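Local atomic coordinates of staphylococcal nuclease domain-containing protein 1 (Drosophila melanogaster, PDB entry 2WAC), a protein that cleaves both DNA and RNA as an endonuclease, regulates translation with the RNA-induced silencing complex, and binds peptides with symmetrically dimethylated arginines through its Tudor domain. Residues A[119-124]-A[197-202]; A[175-178]-A[183-186]; A[58-63]-A[69-74]; A[83-88]-A[92-97]. All coordinates share one frame; numbering follows the deposited sequence.

Contact 1 (A[119-124]-A[197-202]); sequences ALVALP and DQYKAA
Tyr-199 leans its ring on the bend of chain at Ala-119 and Leu-120, and every close approach between 119-124 and 197-202 uses that ring. The shortest is oblique to it, O of Ala-119 lying 3.4 Å from CE1 of Tyr-199. Leu-120 comes over one face: its CD1 stands 4.3 Å above the Tyr-199 ring plane, displaced toward the rim, while its CB lies 3.8 Å from CD1 of Tyr-199. Val-121 arrives differently, its CG2 at the ring edge, 4.3 Å from CE1 of Tyr-199. With CG of Tyr-199 opposite the carbonyl carbon (chi1 -82°), the ring leaves the helix toward these residues. At its far end a water in the ring plane donates to both sides, 2.7 Å from OH of Tyr-199 and 2.9 Å from O of Ala-119; Asp-171 OD2 is the hydroxyl's stronger, direct partner. A leucine in place of Tyr-199 would probably leave Asp-171 and the bridging water without their hydroxyl mate and uncover part of Leu-120. The contact sets helix 193-208 against the bend leading into strand 121-122, in the staphylococcal nuclease-like part of the chain, with Val-177 of helix 172-178 touching Tyr-199 and strand 183-184 pairing with 121-122.

Contact 2 (A[175-178]-A[183-186]); sequences QLVA and LAEQ
Val-177 looks out from helix 172-178 toward the short strand 183-184, and its side chain carries the whole apolar contact with 183-186. Its CB, pointing at the strand, is still 5.1 Å from CB of Ala-184, so the meeting is left to the two branches. CG1 stands opposite the backbone nitrogen of its own residue (chi1 -179°) and reaches 4.2 Å from CB of Ala-184, a methyl meeting a methyl at ordinary van der Waals range. CG2 takes the other direction, beside that nitrogen, and comes to 4.4 Å from O of Leu-183; this is a loose approach to a carbonyl oxygen. Leu-183 therefore contributes backbone here, for its CB points away from the helix and its side chain goes to Gln-203 and Trp-214. The backbones stay apart, with CA of Val-177 and CA of Leu-183 6.0 Å from each other, the closest such pair of the two segments.

Helix 193-208 completes the surroundings, where Ala-202 and Gln-203 touch the valine. A four-residue loop links the end of helix 172-178 to strand 183-184 in the staphylococcal nuclease-like part of the chain. Only 85 Å² is buried between the segments, both sides counted, and what meets is methyl against methyl. The chemistry implies fit without directional bonding: the valine branches fill the space between helix and strand by shape alone, while the strand's polar backbone bonds elsewhere, Leu-183 with Ala-122, N of Ala-184 with OE1 of Gln-203, and O of Ala-184 weakly with Lys-200.

Contact 3 (A[58-63]-A[69-74]); sequences VAAQFT and YRAKVE
Val-58 pushes its CG2 over the strand opposite, where it fits into the dip between CG2 of Val-73, 3.9 Å away, and CB of Ala-71, at 4.0 Å. The two valines cross at about a right angle, and both branches of Val-58 lie near the one CG2 of Val-73. CG2 of Val-58 sits between the nitrogen and the carbonyl carbon of its own residue, the position that also brings it near O of Ala-71. Next along the same face the relief is low: CB of Ala-60 and CB of Ala-71 meet at 3.8 Å, two small bumps side by side, and Tyr-85 and Val-83 of the neighbouring strand touch Ala-60 and Ala-71 respectively.

The segments form an antiparallel hairpin of the Tudor barrel, an SH3-like fold. Val-58 with Ala-71 and Ala-60 with Tyr-69 are hydrogen-bonded pairs, and Ala-59 with Arg-70 lies between them as a non-hydrogen-bonded pair. Val-58 N to Ala-71 O, at 2.7 Å, is almost straight (178° at the hydrogen). Beyond the pairs, the chain turns and Phe-62 meets Tyr-69. CB of Phe-62 settles 3.6 Å from CE1 of Tyr-69, and the two rings make an offset edge-to-face pair, centroids 5.7 Å apart and planes at 85°. Phe-62 has its CG opposite the backbone nitrogen (chi1 -169°), which turns the ring edge toward the Tyr-69 face. Both aromatics fall in the region involved in dimethylarginine binding, and they probably form walls of its aromatic cage; Asp-65 OD2 bonds the Tyr-69 hydroxyl.

Contact 4 (A[83-88]-A[92-97]); sequences VLYIDY and ETLPTN
Tyr-85 donates a hydrogen bond from its hydroxyl to OE2 of Glu-92 across a beta hairpin of the Tudor barrel, OH to OE2 measuring 2.6 Å. OE2 is met on its anti side, with the donor 15° out of the carboxylate plane, and itself lies at the ring edge near the plane of Tyr-85. Ring and carboxylate are turned 59° apart, so they neither stack nor share a plane. Glu-92 holds its CG between its own nitrogen and carbonyl carbon (chi1 82°) and runs extended beyond it, carrying the acid group to the tyrosine tip. Leu-94 closes in on the same hydroxyl with CD2, 3.7 Å from OH of Tyr-85.

Behind this shell, the backbone fixes the glutamate. Val-83 and Glu-92 are an antiparallel hydrogen-bonded pair, Val-83 N to Glu-92 O at 3.0 Å and Glu-92 N to Val-83 O at 3.1 Å. OE1 of Glu-92 is hydrogen-bonded to OG1 of Thr-63, and the Phe-62 ring meets the Tyr-85 ring. Tyr-85 is probably one of the cage aromatics, as in other Tudor domains, and Glu-92 would then act from the second shell. Were the glutamate an alanine here, the hydroxyls of Tyr-85 and Thr-63 would probably lose the carboxylate they share, and the ring would be freer to shift. Alongside the backbone bonds, CG2 of Val-83 rests 3.8 Å from O of Glu-92.

The four contacts fall into two pairs on opposite sides of the chain's centre. Contacts 1 and 2 have centres about 3 Å apart and share the two-stranded sheet: Ala-122 O probably bonds Leu-183 N at 2.7 Å, and CG1 of Val-177 packs 3.4 Å from O of Tyr-199. Contacts 3 and 4, with centres about 4 Å apart, adjoin in the Tudor sheet, which contributes part of the dimethylarginine-binding region. Thr-63 OG1 and Glu-92 OE1 are hydrogen-bonded at 2.7 Å, and Arg-70 NH2 forms a salt bridge with Asp-87 OD1 at 2.9 Å. Between the pairs, centres are 33 to 36 Å apart and nearest atoms at least about 17 Å.

Contact 1 (A[119-124]-A[197-202])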
# COMPACT_ATOMS: atom_id res chain seq x y z
N ALA A 119 -6.43 3.20 9.27
CA ALA A 119 -7.45 4.01 9.93
C ALA A 119 -7.04 4.55 11.30
O ALA A 119 -6.61 3.79 12.17
CB ALA A 119 -8.76 3.23 10.04
N LEU A 120 -7.15 5.87 11.45
CA LEU A 120 -7.01 6.57 12.74
C LEU A 120 -5.63 6.52 13.39
O LEU A 120 -5.50 6.77 14.59
CB LEU A 120 -8.10 6.11 13.73
CG LEU A 120 -9.57 6.07 13.32
CD1 LEU A 120 -10.40 5.52 14.47
CD2 LEU A 120 -10.10 7.44 12.90
N VAL A 121 -4.60 6.21 12.61
CA VAL A 121 -3.24 6.11 13.11
C VAL A 121 -2.41 7.32 12.66
O VAL A 121 -2.40 7.67 11.48
CB VAL A 121 -2.56 4.78 12.65
CG1 VAL A 121 -1.05 4.84 12.79
CG2 VAL A 121 -3.12 3.60 13.44
N ALA A 122 -1.75 7.97 13.62
CA ALA A 122 -0.82 9.05 13.32
C ALA A 122 0.58 8.66 13.77
O ALA A 122 0.76 8.13 14.87
CB ALA A 122 -1.26 10.35 14.01
N LEU A 123 1.57 8.90 12.91
CA LEU A 123 2.97 8.63 13.25
C LEU A 123 3.44 9.51 14.41
O LEU A 123 2.97 10.64 14.55
CB LEU A 123 3.88 8.83 12.03
CG LEU A 123 4.01 7.72 10.99
CD1 LEU A 123 4.87 8.22 9.85
CD2 LEU A 123 4.61 6.44 11.58
N PRO A 124 4.36 9.00 15.25
CA PRO A 124 4.89 9.76 16.39
C PRO A 124 5.77 10.95 15.97
O PRO A 124 6.15 11.06 14.81
CB PRO A 124 5.72 8.72 17.15
CG PRO A 124 6.10 7.72 16.13
CD PRO A 124 4.95 7.64 15.17
N ASP A 197 -13.05 6.49 19.88
CA ASP A 197 -13.03 6.33 21.34
C ASP A 197 -12.17 5.15 21.78
O ASP A 197 -11.39 5.26 22.72
CB ASP A 197 -14.46 6.17 21.88
CG ASP A 197 -15.28 7.45 21.81
OD1 ASP A 197 -14.70 8.54 21.59
OD2 ASP A 197 -16.51 7.37 21.98
N GLN A 198 -12.31 4.03 21.08
CA GLN A 198 -11.55 2.82 21.39
C GLN A 198 -10.04 3.01 21.21
O GLN A 198 -9.25 2.60 22.07
CB GLN A 198 -12.08 1.63 20.58
CG GLN A 198 -13.38 1.05 21.16
CD GLN A 198 -14.16 0.18 20.18
OE1 GLN A 198 -13.80 0.03 19.02
NE2 GLN A 198 -15.25 -0.41 20.67
N TYR A 199 -9.64 3.65 20.11
CA TYR A 199 -8.23 3.98 19.84
C TYR A 199 -7.66 4.97 20.86
O TYR A 199 -6.50 4.88 21.24
CB TYR A 199 -8.06 4.51 18.41
CG TYR A 199 -7.96 3.45 17.32
CD1 TYR A 199 -6.97 3.53 16.34
CD2 TYR A 199 -8.86 2.38 17.26
CE1 TYR A 199 -6.87 2.58 15.33
CE2 TYR A 199 -8.76 1.41 16.25
CZ TYR A 199 -7.77 1.52 15.29
OH TYR A 199 -7.66 0.58 14.30
N LYS A 200 -8.49 5.93 21.28
CA LYS A 200 -8.13 6.88 22.35
C LYS A 200 -7.82 6.18 23.67
O LYS A 200 -6.84 6.51 24.33
CB LYS A 200 -9.26 7.90 22.55
CG LYS A 200 -9.33 8.96 21.47
CD LYS A 200 -8.32 10.07 21.72
CE LYS A 200 -7.47 10.30 20.48
NZ LYS A 200 -6.19 10.97 20.83
N ALA A 201 -8.68 5.23 24.05
CA ALA A 201 -8.49 4.44 25.26
C ALA A 201 -7.22 3.59 25.21
O ALA A 201 -6.52 3.45 26.22
CB ALA A 201 -9.71 3.56 25.51
N ALA A 202 -6.93 3.02 24.04
CA ALA A 202 -5.70 2.26 23.82
C ALA A 202 -4.46 3.14 24.00
O ALA A 202 -3.49 2.73 24.65
CB ALA A 202 -5.70 1.63 22.43
O HOH W 1 -6.15 0.97 12.05

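Contact 2 (A[175-178]-A[183-186])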
# COMPACT_ATOMS: atom_id res chain seq x y z
N GLN A 175 -3.39 -2.17 17.77
CA GLN A 175 -2.29 -2.80 18.51
C GLN A 175 -1.05 -1.91 18.52
O GLN A 175 -0.35 -1.83 19.53
CB GLN A 175 -1.96 -4.18 17.94
CG GLN A 175 -1.09 -5.04 18.86
CD GLN A 175 -0.85 -6.43 18.32
OE1 GLN A 175 -0.25 -6.61 17.26
NE2 GLN A 175 -1.31 -7.43 19.07
N LEU A 176 -0.79 -1.23 17.40
CA LEU A 176 0.30 -0.25 17.31
C LEU A 176 0.10 0.89 18.32
O LEU A 176 1.06 1.35 18.94
CB LEU A 176 0.41 0.33 15.90
CG LEU A 176 0.79 -0.56 14.70
CD1 LEU A 176 0.80 0.28 13.43
CD2 LEU A 176 2.13 -1.24 14.90
N VAL A 177 -1.15 1.33 18.47
CA VAL A 177 -1.53 2.33 19.47
C VAL A 177 -1.32 1.80 20.90
O VAL A 177 -0.68 2.46 21.72
CB VAL A 177 -2.99 2.82 19.26
CG1 VAL A 177 -3.37 3.88 20.28
CG2 VAL A 177 -3.18 3.37 17.85
N ALA A 178 -1.86 0.61 21.18
CA ALA A 178 -1.75 -0.01 22.51
C ALA A 178 -0.31 -0.29 22.93
O ALA A 178 0.00 -0.28 24.13
CB ALA A 178 -2.59 -1.28 22.57
N LEU A 183 0.34 7.37 17.45
CA LEU A 183 -0.71 8.16 18.08
C LEU A 183 -2.08 7.80 17.51
O LEU A 183 -2.19 7.38 16.35
CB LEU A 183 -0.44 9.66 17.91
CG LEU A 183 0.87 10.22 18.48
CD1 LEU A 183 1.12 11.64 17.97
CD2 LEU A 183 0.89 10.19 20.00
N ALA A 184 -3.11 7.93 18.34
CA ALA A 184 -4.49 7.77 17.90
C ALA A 184 -4.99 9.09 17.32
O ALA A 184 -4.69 10.16 17.87
CB ALA A 184 -5.37 7.33 19.06
N GLU A 185 -5.72 9.01 16.22
CA GLU A 185 -6.26 10.21 15.57
C GLU A 185 -7.67 10.51 16.06
O GLU A 185 -8.53 9.63 16.10
CB GLU A 185 -6.23 10.05 14.05
CG GLU A 185 -6.73 11.27 13.28
CD GLU A 185 -6.84 11.03 11.78
OE1 GLU A 185 -6.93 9.86 11.36
OE2 GLU A 185 -6.84 12.02 11.02
N GLN A 186 -7.89 11.77 16.42
CA GLN A 186 -9.21 12.26 16.78
C GLN A 186 -9.85 12.94 15.57
O GLN A 186 -9.28 13.87 14.99
CB GLN A 186 -9.09 13.25 17.95
CG GLN A 186 -10.41 13.89 18.39
CD GLN A 186 -11.39 12.89 18.96
OE1 GLN A 186 -11.05 12.11 19.86
NE2 GLN A 186 -12.61 12.91 18.45

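Contact 3 (A[58-63]-A[69-74])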
# COMPACT_ATOMS: atom_id res chain seq x y z
N VAL A 58 1.83 2.09 -18.96
CA VAL A 58 2.95 1.51 -19.72
C VAL A 58 3.36 0.12 -19.23
O VAL A 58 2.85 -0.38 -18.23
CB VAL A 58 4.20 2.43 -19.67
CG1 VAL A 58 3.93 3.78 -20.33
CG2 VAL A 58 4.70 2.63 -18.24
N ALA A 59 4.27 -0.49 -19.98
CA ALA A 59 5.04 -1.62 -19.49
C ALA A 59 6.40 -1.07 -19.06
O ALA A 59 7.05 -0.34 -19.81
CB ALA A 59 5.20 -2.67 -20.56
N ALA A 60 6.80 -1.40 -17.84
CA ALA A 60 8.06 -0.93 -17.28
C ALA A 60 8.93 -2.10 -16.85
O ALA A 60 8.46 -3.01 -16.16
CB ALA A 60 7.81 0.01 -16.11
N GLN A 61 10.19 -2.07 -17.26
CA GLN A 61 11.16 -3.09 -16.88
C GLN A 61 11.80 -2.72 -15.54
O GLN A 61 12.69 -1.87 -15.47
CB GLN A 61 12.23 -3.26 -17.97
CG GLN A 61 12.98 -4.60 -17.91
CD GLN A 61 14.16 -4.65 -18.87
OE1 GLN A 61 14.67 -3.63 -19.31
NE2 GLN A 61 14.60 -5.87 -19.20
N PHE A 62 11.30 -3.36 -14.48
CA PHE A 62 11.75 -3.16 -13.10
C PHE A 62 13.26 -3.32 -13.00
O PHE A 62 13.82 -4.29 -13.51
CB PHE A 62 11.01 -4.16 -12.20
CG PHE A 62 11.15 -3.91 -10.71
CD1 PHE A 62 11.39 -2.64 -10.20
CD2 PHE A 62 10.97 -4.97 -9.81
CE1 PHE A 62 11.50 -2.43 -8.82
CE2 PHE A 62 11.07 -4.77 -8.44
CZ PHE A 62 11.34 -3.50 -7.94
N THR A 63 13.93 -2.35 -12.35
CA THR A 63 15.39 -2.36 -12.25
C THR A 63 15.93 -3.50 -11.38
O THR A 63 17.09 -3.88 -11.50
CB THR A 63 15.97 -1.02 -11.73
OG1 THR A 63 15.44 -0.72 -10.43
CG2 THR A 63 15.65 0.11 -12.68
N TYR A 69 6.53 -5.14 -15.98
CA TYR A 69 5.33 -4.99 -15.15
C TYR A 69 4.41 -3.89 -15.70
O TYR A 69 4.87 -3.02 -16.44
CB TYR A 69 5.72 -4.63 -13.70
CG TYR A 69 6.53 -5.67 -12.95
CD1 TYR A 69 7.88 -5.86 -13.24
CD2 TYR A 69 5.96 -6.43 -11.94
CE1 TYR A 69 8.63 -6.81 -12.55
CE2 TYR A 69 6.70 -7.37 -11.23
CZ TYR A 69 8.04 -7.56 -11.55
OH TYR A 69 8.78 -8.49 -10.86
N ARG A 70 3.13 -3.93 -15.34
CA ARG A 70 2.21 -2.84 -15.66
C ARG A 70 2.53 -1.65 -14.76
O ARG A 70 2.75 -1.82 -13.55
CB ARG A 70 0.75 -3.26 -15.47
CG ARG A 70 0.29 -4.42 -16.34
CD ARG A 70 -1.22 -4.42 -16.52
NE ARG A 70 -1.95 -4.57 -15.26
CZ ARG A 70 -3.27 -4.44 -15.13
NH1 ARG A 70 -4.02 -4.14 -16.18
NH2 ARG A 70 -3.84 -4.60 -13.94
N ALA A 71 2.57 -0.45 -15.33
CA ALA A 71 2.97 0.74 -14.58
C ALA A 71 2.26 2.00 -15.05
O ALA A 71 1.93 2.14 -16.22
CB ALA A 71 4.48 0.92 -14.64
N LYS A 72 2.01 2.91 -14.10
CA LYS A 72 1.45 4.21 -14.41
C LYS A 72 2.56 5.25 -14.31
O LYS A 72 3.27 5.31 -13.31
CB LYS A 72 0.32 4.54 -13.43
CG LYS A 72 -0.30 5.93 -13.57
CD LYS A 72 -1.35 6.14 -12.50
CE LYS A 72 -1.66 7.61 -12.27
NZ LYS A 72 -2.60 7.78 -11.12
N VAL A 73 2.71 6.06 -15.36
CA VAL A 73 3.66 7.16 -15.34
C VAL A 73 3.07 8.32 -14.54
O VAL A 73 2.05 8.89 -14.93
CB VAL A 73 4.05 7.62 -16.76
CG1 VAL A 73 5.00 8.80 -16.70
CG2 VAL A 73 4.69 6.48 -17.54
N GLU A 74 3.71 8.65 -13.42
CA GLU A 74 3.22 9.72 -12.56
C GLU A 74 3.90 11.07 -12.81
O GLU A 74 3.27 12.12 -12.67
CB GLU A 74 3.33 9.32 -11.09
CG GLU A 74 2.36 8.21 -10.69
CD GLU A 74 2.23 8.04 -9.20
OE1 GLU A 74 3.03 8.66 -8.46
OE2 GLU A 74 1.33 7.30 -8.76

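Contact 4 (A[83-88]-A[92-97])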
# COMPACT_ATOMS: atom_id res chain seq x y z
N VAL A 83 7.42 6.09 -11.96
CA VAL A 83 6.31 5.17 -12.23
C VAL A 83 5.80 4.48 -10.96
O VAL A 83 6.55 4.29 -10.00
CB VAL A 83 6.65 4.11 -13.33
CG1 VAL A 83 7.12 4.78 -14.61
CG2 VAL A 83 7.69 3.09 -12.83
N LEU A 84 4.52 4.11 -10.98
CA LEU A 84 3.91 3.29 -9.95
C LEU A 84 3.60 1.92 -10.53
O LEU A 84 2.94 1.83 -11.57
CB LEU A 84 2.62 3.94 -9.42
CG LEU A 84 1.65 3.05 -8.62
CD1 LEU A 84 2.19 2.74 -7.23
CD2 LEU A 84 0.26 3.67 -8.53
N TYR A 85 4.09 0.86 -9.88
CA TYR A 85 3.77 -0.50 -10.30
C TYR A 85 2.38 -0.88 -9.77
O TYR A 85 2.23 -1.27 -8.62
CB TYR A 85 4.86 -1.48 -9.86
CG TYR A 85 6.18 -1.19 -10.55
CD1 TYR A 85 6.41 -1.62 -11.86
CD2 TYR A 85 7.18 -0.46 -9.92
CE1 TYR A 85 7.60 -1.34 -12.52
CE2 TYR A 85 8.39 -0.17 -10.56
CZ TYR A 85 8.59 -0.62 -11.86
OH TYR A 85 9.77 -0.35 -12.51
N ILE A 86 1.39 -0.73 -10.65
CA ILE A 86 -0.03 -0.71 -10.26
C ILE A 86 -0.60 -2.00 -9.67
O ILE A 86 -1.64 -1.98 -9.02
CB ILE A 86 -0.95 -0.24 -11.44
CG1 ILE A 86 -0.75 -1.12 -12.69
CG2 ILE A 86 -0.70 1.25 -11.76
CD1 ILE A 86 -1.95 -1.14 -13.63
N ASP A 87 0.10 -3.11 -9.89
CA ASP A 87 -0.37 -4.40 -9.40
C ASP A 87 0.28 -4.79 -8.06
O ASP A 87 -0.07 -5.83 -7.49
CB ASP A 87 -0.17 -5.48 -10.46
CG ASP A 87 -1.00 -5.23 -11.71
OD1 ASP A 87 -2.15 -4.74 -11.59
OD2 ASP A 87 -0.50 -5.52 -12.82
N TYR A 88 1.19 -3.95 -7.58
CA TYR A 88 1.96 -4.23 -6.36
C TYR A 88 2.03 -3.06 -5.38
O TYR A 88 1.89 -3.26 -4.17
CB TYR A 88 3.38 -4.70 -6.72
CG TYR A 88 3.37 -5.97 -7.54
CD1 TYR A 88 3.34 -7.22 -6.93
CD2 TYR A 88 3.36 -5.91 -8.94
CE1 TYR A 88 3.32 -8.39 -7.68
CE2 TYR A 88 3.32 -7.07 -9.70
CZ TYR A 88 3.31 -8.31 -9.07
OH TYR A 88 3.28 -9.45 -9.82
N GLU A 92 9.19 3.70 -8.45
CA GLU A 92 10.60 4.03 -8.67
C GLU A 92 10.79 5.06 -9.79
O GLU A 92 9.94 5.23 -10.66
CB GLU A 92 11.46 2.78 -8.94
CG GLU A 92 11.42 2.26 -10.37
CD GLU A 92 12.36 1.09 -10.61
OE1 GLU A 92 13.42 1.02 -9.94
OE2 GLU A 92 12.06 0.24 -11.47
N THR A 93 11.93 5.75 -9.73
CA THR A 93 12.36 6.64 -10.81
C THR A 93 13.35 5.89 -11.71
O THR A 93 14.31 5.27 -11.24
CB THR A 93 12.94 7.97 -10.27
OG1 THR A 93 11.94 8.63 -9.49
CG2 THR A 93 13.36 8.89 -11.42
N LEU A 94 13.11 6.00 -13.01
CA LEU A 94 13.60 5.06 -14.01
C LEU A 94 13.89 5.75 -15.35
O LEU A 94 13.12 6.62 -15.75
CB LEU A 94 12.48 4.02 -14.24
CG LEU A 94 12.87 2.72 -14.94
CD1 LEU A 94 14.08 2.16 -14.24
CD2 LEU A 94 11.73 1.72 -14.94
N PRO A 95 14.99 5.39 -16.05
CA PRO A 95 15.11 5.90 -17.42
C PRO A 95 13.93 5.50 -18.31
O PRO A 95 13.41 4.39 -18.19
CB PRO A 95 16.41 5.27 -17.94
CG PRO A 95 17.19 4.95 -16.71
CD PRO A 95 16.17 4.58 -15.67
N THR A 96 13.51 6.42 -19.18
CA THR A 96 12.38 6.19 -20.08
C THR A 96 12.66 5.13 -21.15
O THR A 96 11.72 4.60 -21.75
CB THR A 96 11.91 7.50 -20.76
OG1 THR A 96 13.01 8.09 -21.47
CG2 THR A 96 11.38 8.49 -19.74
N ASN A 97 13.93 4.83 -21.39
CA ASN A 97 14.29 3.73 -22.30
C ASN A 97 13.97 2.33 -21.75
O ASN A 97 14.11 1.33 -22.45
CB ASN A 97 15.74 3.84 -22.82
CG ASN A 97 16.79 3.75 -21.72
OD1 ASN A 97 16.63 3.04 -20.73
ND2 ASN A 97 17.89 4.48 -21.90